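Local coordinates for protein M32 carboxypeptidase (Chitinophagaceae bacterium, PDB 7A03) that probably acts as a metal-dependent carboxypeptidase of the M32 (Taq) family, trimming residues from the C-termini of peptides, at residues P196-F201 with L329-L334; R309-W314 with E336-I341. All blocks are in the same frame, centred on the assembly; numbering follows the deposited sequence.

Contact 1. Residues P196-F201 with L329-L334; sequences PARRDF and LGNVSL
R198 and F201, on the loop between helices 170-192 and 208-222, close on N331 and V332 of the type I beta turn L329-V332, which leads into helix 334-341. From CB, the R198 chain, described here in one of its two modelled conformers, runs out with CG anti to the backbone N (chi1 -162°) and stays extended to NE, long enough to span the gap between the two loops. On the way, CG lies at the edge of the F201 ring, in its plane. The guanidinium group then divides its work: NH1 donates to N331 O at 3.0 Å in a nearly straight bond, the oxygen lying close to the guanidinium plane, and NH1 also forms a salt bridge with E336. R198 NH2 passes V332 CG2 at 3.5 Å, the methyl covering one face of the planar group, while the N331 amide stands almost perpendicular to it. Arginine suits this solvent-facing side because its flat end can bond in its plane and still pack on a methyl. Beside it the contact turns apolar. F201 offers one ring face to V332 CG1, a CH-pi contact 3.7 Å from the ring centroid, whereas CA of R199 covers the opposite face. A beta-branched valine fits here, since its two methyls serve two flat groups at once. L329 extends the apolar patch, its CD2 reaching F201 CD1 at 3.9 Å.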
loop_
_atom_site.group_PDB
_atom_site.type_symbol
_atom_site.label_atom_id
_atom_site.label_comp_id
_atom_site.label_asym_id
_atom_site.label_seq_id
_atom_site.Cartn_x
_atom_site.Cartn_y
_atom_site.Cartn_z
ATOM N N PRO A 196 -1.586 16.075 -27.355
ATOM C CA PRO A 196 -1.166 14.692 -27.089
ATOM C C PRO A 196 0.318 14.476 -27.350
ATOM O O PRO A 196 0.884 14.990 -28.318
ATOM C CB PRO A 196 -2.027 13.872 -28.057
ATOM C CG PRO A 196 -3.243 14.712 -28.276
ATOM C CD PRO A 196 -2.765 16.139 -28.237
ATOM N N ALA A 197 0.940 13.693 -26.473
ATOM C CA ALA A 197 2.366 13.406 -26.515
ATOM C C ALA A 197 2.608 12.054 -27.175
ATOM O O ALA A 197 1.782 11.145 -27.064
ATOM C CB ALA A 197 2.949 13.384 -25.101
ATOM N N ARG A 198 3.719 12.016 -27.919
ATOM C CA ARG A 198 4.359 10.793 -28.361
ATOM C C ARG A 198 4.638 9.903 -27.163
ATOM O O ARG A 198 5.012 10.368 -26.082
ATOM C CB ARG A 198 5.679 11.142 -29.057
ATOM C CG ARG A 198 6.254 10.040 -29.942
ATOM C CD ARG A 198 7.695 10.356 -30.330
ATOM N NE ARG A 198 8.393 9.199 -30.888
ATOM C CZ ARG A 198 9.685 9.184 -31.200
ATOM N NH1 ARG A 198 10.425 10.264 -31.006
ATOM N NH2 ARG A 198 10.238 8.083 -31.700
ATOM N N ARG A 199 4.504 8.611 -27.396
ATOM C CA ARG A 199 4.310 7.604 -26.353
ATOM C C ARG A 199 4.249 6.166 -26.866
ATOM O O ARG A 199 4.469 5.230 -26.092
ATOM C CB ARG A 199 3.105 7.911 -25.450
ATOM C CG ARG A 199 3.249 7.298 -24.070
ATOM C CD ARG A 199 1.986 7.349 -23.230
ATOM N NE ARG A 199 2.175 6.585 -21.998
ATOM C CZ ARG A 199 1.189 6.095 -21.255
ATOM N NH1 ARG A 199 -0.073 6.288 -21.616
ATOM N NH2 ARG A 199 1.465 5.412 -20.151
ATOM N N ASP A 200 3.969 5.957 -28.156
ATOM C CA ASP A 200 3.824 4.582 -28.619
ATOM C C ASP A 200 5.137 3.806 -28.582
ATOM O O ASP A 200 5.113 2.570 -28.634
ATOM C CB ASP A 200 3.116 4.504 -29.972
ATOM C CG ASP A 200 3.881 5.193 -31.077
ATOM O OD1 ASP A 200 4.953 5.778 -30.803
ATOM O OD2 ASP A 200 3.398 5.147 -32.229
ATOM N N PHE A 201 6.276 4.496 -28.455
ATOM C CA PHE A 201 7.540 3.796 -28.264
ATOM C C PHE A 201 7.550 2.951 -26.999
ATOM O O PHE A 201 8.331 1.994 -26.910
ATOM C CB PHE A 201 8.714 4.784 -28.248
ATOM C CG PHE A 201 8.522 5.959 -27.319
ATOM C CD1 PHE A 201 8.803 5.847 -25.963
ATOM C CD2 PHE A 201 8.093 7.183 -27.809
ATOM C CE1 PHE A 201 8.628 6.926 -25.102
ATOM C CE2 PHE A 201 7.933 8.267 -26.959
ATOM C CZ PHE A 201 8.205 8.137 -25.609
ATOM N N LEU A 329 14.424 3.309 -28.242
ATOM C CA LEU A 329 14.525 4.618 -27.617
ATOM C C LEU A 329 15.580 5.509 -28.249
ATOM O O LEU A 329 15.709 6.671 -27.846
ATOM C CB LEU A 329 14.811 4.469 -26.119
ATOM C CG LEU A 329 13.757 3.684 -25.353
ATOM C CD1 LEU A 329 14.194 3.471 -23.910
ATOM C CD2 LEU A 329 12.431 4.416 -25.416
ATOM N N GLY A 330 16.330 5.014 -29.241
ATOM C CA GLY A 330 17.453 5.779 -29.760
ATOM C C GLY A 330 17.064 7.044 -30.492
ATOM O O GLY A 330 17.881 7.967 -30.596
ATOM N N ASN A 331 15.832 7.113 -30.999
ATOM C CA ASN A 331 15.306 8.317 -31.628
ATOM C C ASN A 331 14.235 8.999 -30.773
ATOM O O ASN A 331 13.398 9.725 -31.314
ATOM C CB ASN A 331 14.781 7.997 -33.032
ATOM C CG ASN A 331 13.553 7.104 -33.010
ATOM O OD1 ASN A 331 13.315 6.379 -32.041
ATOM N ND2 ASN A 331 12.772 7.142 -34.085
ATOM N N VAL A 332 14.249 8.776 -29.453
ATOM C CA VAL A 332 13.300 9.364 -28.505
ATOM C C VAL A 332 14.081 10.244 -27.532
ATOM O O VAL A 332 15.056 9.784 -26.929
ATOM C CB VAL A 332 12.526 8.271 -27.739
ATOM C CG1 VAL A 332 11.525 8.903 -26.763
ATOM C CG2 VAL A 332 11.816 7.328 -28.703
ATOM N N SER A 333 13.654 11.504 -27.366
ATOM C CA SER A 333 14.427 12.415 -26.525
ATOM C C SER A 333 14.085 12.227 -25.057
ATOM O O SER A 333 13.069 11.632 -24.700
ATOM C CB SER A 333 14.132 13.886 -26.846
ATOM O OG SER A 333 12.784 14.234 -26.555
ATOM N N LEU A 334 14.943 12.779 -24.196
ATOM C CA LEU A 334 14.678 12.714 -22.763
ATOM C C LEU A 334 13.317 13.318 -22.426
ATOM O O LEU A 334 12.546 12.730 -21.657
ATOM C CB LEU A 334 15.796 13.406 -21.978
ATOM C CG LEU A 334 15.549 13.720 -20.499
ATOM C CD1 LEU A 334 15.358 12.461 -19.701
ATOM C CD2 LEU A 334 16.694 14.589 -19.915
#

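Contact 2. Residues R309-W314 with E336-I341; sequences RSLNFW and EFYKAI
W314 and F337 meet where the start of helix 311-324 packs against helix 334-341, a helix-helix contact in a largely helical M32 fold. The edge of F337 points at the face of the indole in a T-shaped pair, ring planes 62° apart, with F337 CE2 3.8 Å from W314 CE3. The broad indole is sandwiched between F337 CE2 and F313 CD2, one on each face, while its NE1 bonds to G308 O. I341 has CG1 between its backbone N and carbonyl carbon (chi1 66°), which, with CD1 extended beyond CG1, brings I341 CD1 to 3.5 Å from W314 NE1 and leaves CG2 over one face of F337. At the helix start, S310 is the N-cap, its OG accepting from F313 N and also hydrogen-bonding V307 O. R309 stays extended to NE, and a turn there brings R309 NH1 to I341 O at 3.0 Å, in the carbonyl plane but bent to 140° at the hydrogen; NE and NH2 bind N305 and E304. Tyrosine meets both an apolar and a polar need: L311 CB sits over one face of the Y338 ring, R309 O approaches its edge 3.3 Å from Y338 CE1, and a water joins Y338 OH to L311 N.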
loop_
_atom_site.group_PDB
_atom_site.type_symbol
_atom_site.label_atom_id
_atom_site.label_comp_id
_atom_site.label_asym_id
_atom_site.label_seq_id
_atom_site.Cartn_x
_atom_site.Cartn_y
_atom_site.Cartn_z
ATOM N N ARG A 309 9.689 8.983 -11.414
ATOM C CA ARG A 309 9.081 9.610 -12.582
ATOM C C ARG A 309 9.576 11.036 -12.790
ATOM O O ARG A 309 9.037 11.766 -13.635
ATOM C CB ARG A 309 7.551 9.551 -12.486
ATOM C CG ARG A 309 6.999 8.118 -12.506
ATOM C CD ARG A 309 5.458 8.071 -12.619
ATOM N NE ARG A 309 5.008 6.710 -12.324
ATOM C CZ ARG A 309 4.886 5.726 -13.222
ATOM N NH1 ARG A 309 5.108 5.946 -14.515
ATOM N NH2 ARG A 309 4.514 4.520 -12.820
ATOM N N SER A 310 10.594 11.442 -12.040
ATOM C CA SER A 310 11.070 12.817 -12.055
ATOM C C SER A 310 12.112 13.027 -13.145
ATOM O O SER A 310 12.809 12.095 -13.563
ATOM C CB SER A 310 11.668 13.182 -10.700
ATOM O OG SER A 310 12.959 12.620 -10.546
ATOM N N LEU A 311 12.187 14.271 -13.621
ATOM C CA LEU A 311 13.161 14.604 -14.652
ATOM C C LEU A 311 14.583 14.395 -14.146
ATOM O O LEU A 311 15.434 13.868 -14.876
ATOM C CB LEU A 311 12.953 16.045 -15.124
ATOM C CG LEU A 311 13.890 16.487 -16.247
ATOM C CD1 LEU A 311 13.677 15.649 -17.484
ATOM C CD2 LEU A 311 13.653 17.954 -16.556
ATOM N N ASN A 312 14.853 14.771 -12.890
ATOM C CA ASN A 312 16.196 14.618 -12.332
ATOM C C ASN A 312 16.653 13.169 -12.345
ATOM O O ASN A 312 17.801 12.880 -12.688
ATOM C CB ASN A 312 16.250 15.167 -10.910
ATOM C CG ASN A 312 16.424 16.659 -10.872
ATOM O OD1 ASN A 312 16.863 17.273 -11.844
ATOM N ND2 ASN A 312 16.064 17.260 -9.747
ATOM N N PHE A 313 15.776 12.237 -11.962
ATOM C CA PHE A 313 16.124 10.814 -12.021
ATOM C C PHE A 313 16.509 10.410 -13.444
ATOM O O PHE A 313 17.516 9.717 -13.677
ATOM C CB PHE A 313 14.912 10.005 -11.545
ATOM C CG PHE A 313 15.138 8.514 -11.430
ATOM C CD1 PHE A 313 15.843 7.986 -10.366
ATOM C CD2 PHE A 313 14.597 7.653 -12.371
ATOM C CE1 PHE A 313 16.020 6.592 -10.237
ATOM C CE2 PHE A 313 14.778 6.276 -12.273
ATOM C CZ PHE A 313 15.496 5.743 -11.200
ATOM N N TRP A 314 15.711 10.848 -14.416
ATOM C CA TRP A 314 15.920 10.450 -15.796
ATOM C C TRP A 314 17.083 11.171 -16.479
ATOM O O TRP A 314 17.593 10.646 -17.465
ATOM C CB TRP A 314 14.593 10.439 -16.578
ATOM C CG TRP A 314 13.770 9.300 -16.088
ATOM C CD1 TRP A 314 12.715 9.341 -15.205
ATOM C CD2 TRP A 314 14.014 7.922 -16.353
ATOM N NE1 TRP A 314 12.268 8.066 -14.942
ATOM C CE2 TRP A 314 13.041 7.176 -15.641
ATOM C CE3 TRP A 314 14.942 7.239 -17.144
ATOM C CZ2 TRP A 314 12.990 5.784 -15.683
ATOM C CZ3 TRP A 314 14.882 5.858 -17.198
ATOM C CH2 TRP A 314 13.914 5.140 -16.476
ATOM N N GLU A 336 10.643 13.685 -24.407
ATOM C CA GLU A 336 9.558 12.822 -24.878
ATOM C C GLU A 336 9.335 11.649 -23.933
ATOM O O GLU A 336 8.188 11.304 -23.612
ATOM C CB GLU A 336 9.854 12.320 -26.289
ATOM C CG GLU A 336 9.837 13.431 -27.313
ATOM C CD GLU A 336 10.285 12.978 -28.688
ATOM O OE1 GLU A 336 11.316 12.283 -28.778
ATOM O OE2 GLU A 336 9.610 13.322 -29.680
ATOM N N PHE A 337 10.426 11.026 -23.481
ATOM C CA PHE A 337 10.318 9.899 -22.569
ATOM C C PHE A 337 9.699 10.331 -21.239
ATOM O O PHE A 337 8.807 9.655 -20.706
ATOM C CB PHE A 337 11.700 9.277 -22.371
ATOM C CG PHE A 337 11.678 8.047 -21.518
ATOM C CD1 PHE A 337 11.386 6.805 -22.069
ATOM C CD2 PHE A 337 11.953 8.132 -20.165
ATOM C CE1 PHE A 337 11.360 5.669 -21.279
ATOM C CE2 PHE A 337 11.922 7.001 -19.378
ATOM C CZ PHE A 337 11.632 5.779 -19.938
ATOM N N TYR A 338 10.141 11.476 -20.710
ATOM C CA TYR A 338 9.635 11.997 -19.437
ATOM C C TYR A 338 8.137 12.275 -19.515
ATOM O O TYR A 338 7.357 11.887 -18.622
ATOM C CB TYR A 338 10.426 13.265 -19.106
ATOM C CG TYR A 338 9.911 14.099 -17.962
ATOM C CD1 TYR A 338 9.852 13.592 -16.665
ATOM C CD2 TYR A 338 9.498 15.399 -18.176
ATOM C CE1 TYR A 338 9.386 14.366 -15.622
ATOM C CE2 TYR A 338 9.034 16.178 -17.137
ATOM C CZ TYR A 338 8.976 15.656 -15.866
ATOM O OH TYR A 338 8.513 16.442 -14.831
ATOM N N LYS A 339 7.708 12.900 -20.608
ATOM C CA LYS A 339 6.286 13.167 -20.776
ATOM C C LYS A 339 5.504 11.867 -20.923
ATOM O O LYS A 339 4.405 11.730 -20.371
ATOM C CB LYS A 339 6.072 14.083 -21.977
ATOM C CG LYS A 339 6.596 15.505 -21.763
ATOM C CD LYS A 339 6.019 16.103 -20.481
ATOM C CE LYS A 339 6.670 17.431 -20.116
ATOM N NZ LYS A 339 5.993 18.050 -18.939
ATOM N N ALA A 340 6.074 10.882 -21.622
ATOM C CA ALA A 340 5.351 9.642 -21.888
ATOM C C ALA A 340 5.159 8.815 -20.623
ATOM O O ALA A 340 4.122 8.159 -20.450
ATOM C CB ALA A 340 6.123 8.836 -22.925
ATOM N N ILE A 341 6.161 8.808 -19.738
ATOM C CA ILE A 341 6.030 8.074 -18.484
ATOM C C ILE A 341 5.211 8.837 -17.457
ATOM O O ILE A 341 4.907 8.290 -16.387
ATOM C CB ILE A 341 7.387 7.603 -17.930
ATOM C CG1 ILE A 341 8.234 8.819 -17.543
ATOM C CG2 ILE A 341 8.090 6.728 -18.965
ATOM C CD1 ILE A 341 9.181 8.578 -16.408
HETATM O O HOH W 1 10.076 16.091 -12.497
#

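How the contacts relate
Helix 334-341 and its lead-in unite the two contacts, whose centres lie about 11 Å apart. Contact 1 holds the turn before this helix against a loop distant in sequence, toward the periphery, with exposed polar residues beside buried apolar ones; contact 2 holds the helix body against helix 311-324, nearer the centre of the chain and with none of its touching residues fully exposed. An arginine grips a backbone carbonyl in each, but aromatic packing carries more of contact 2. They are joined directly: R199 NE comes within 2.9 Å of A340 O, and F201 CZ packs on A340 CB at 3.5 Å. L334 in turn reaches W314.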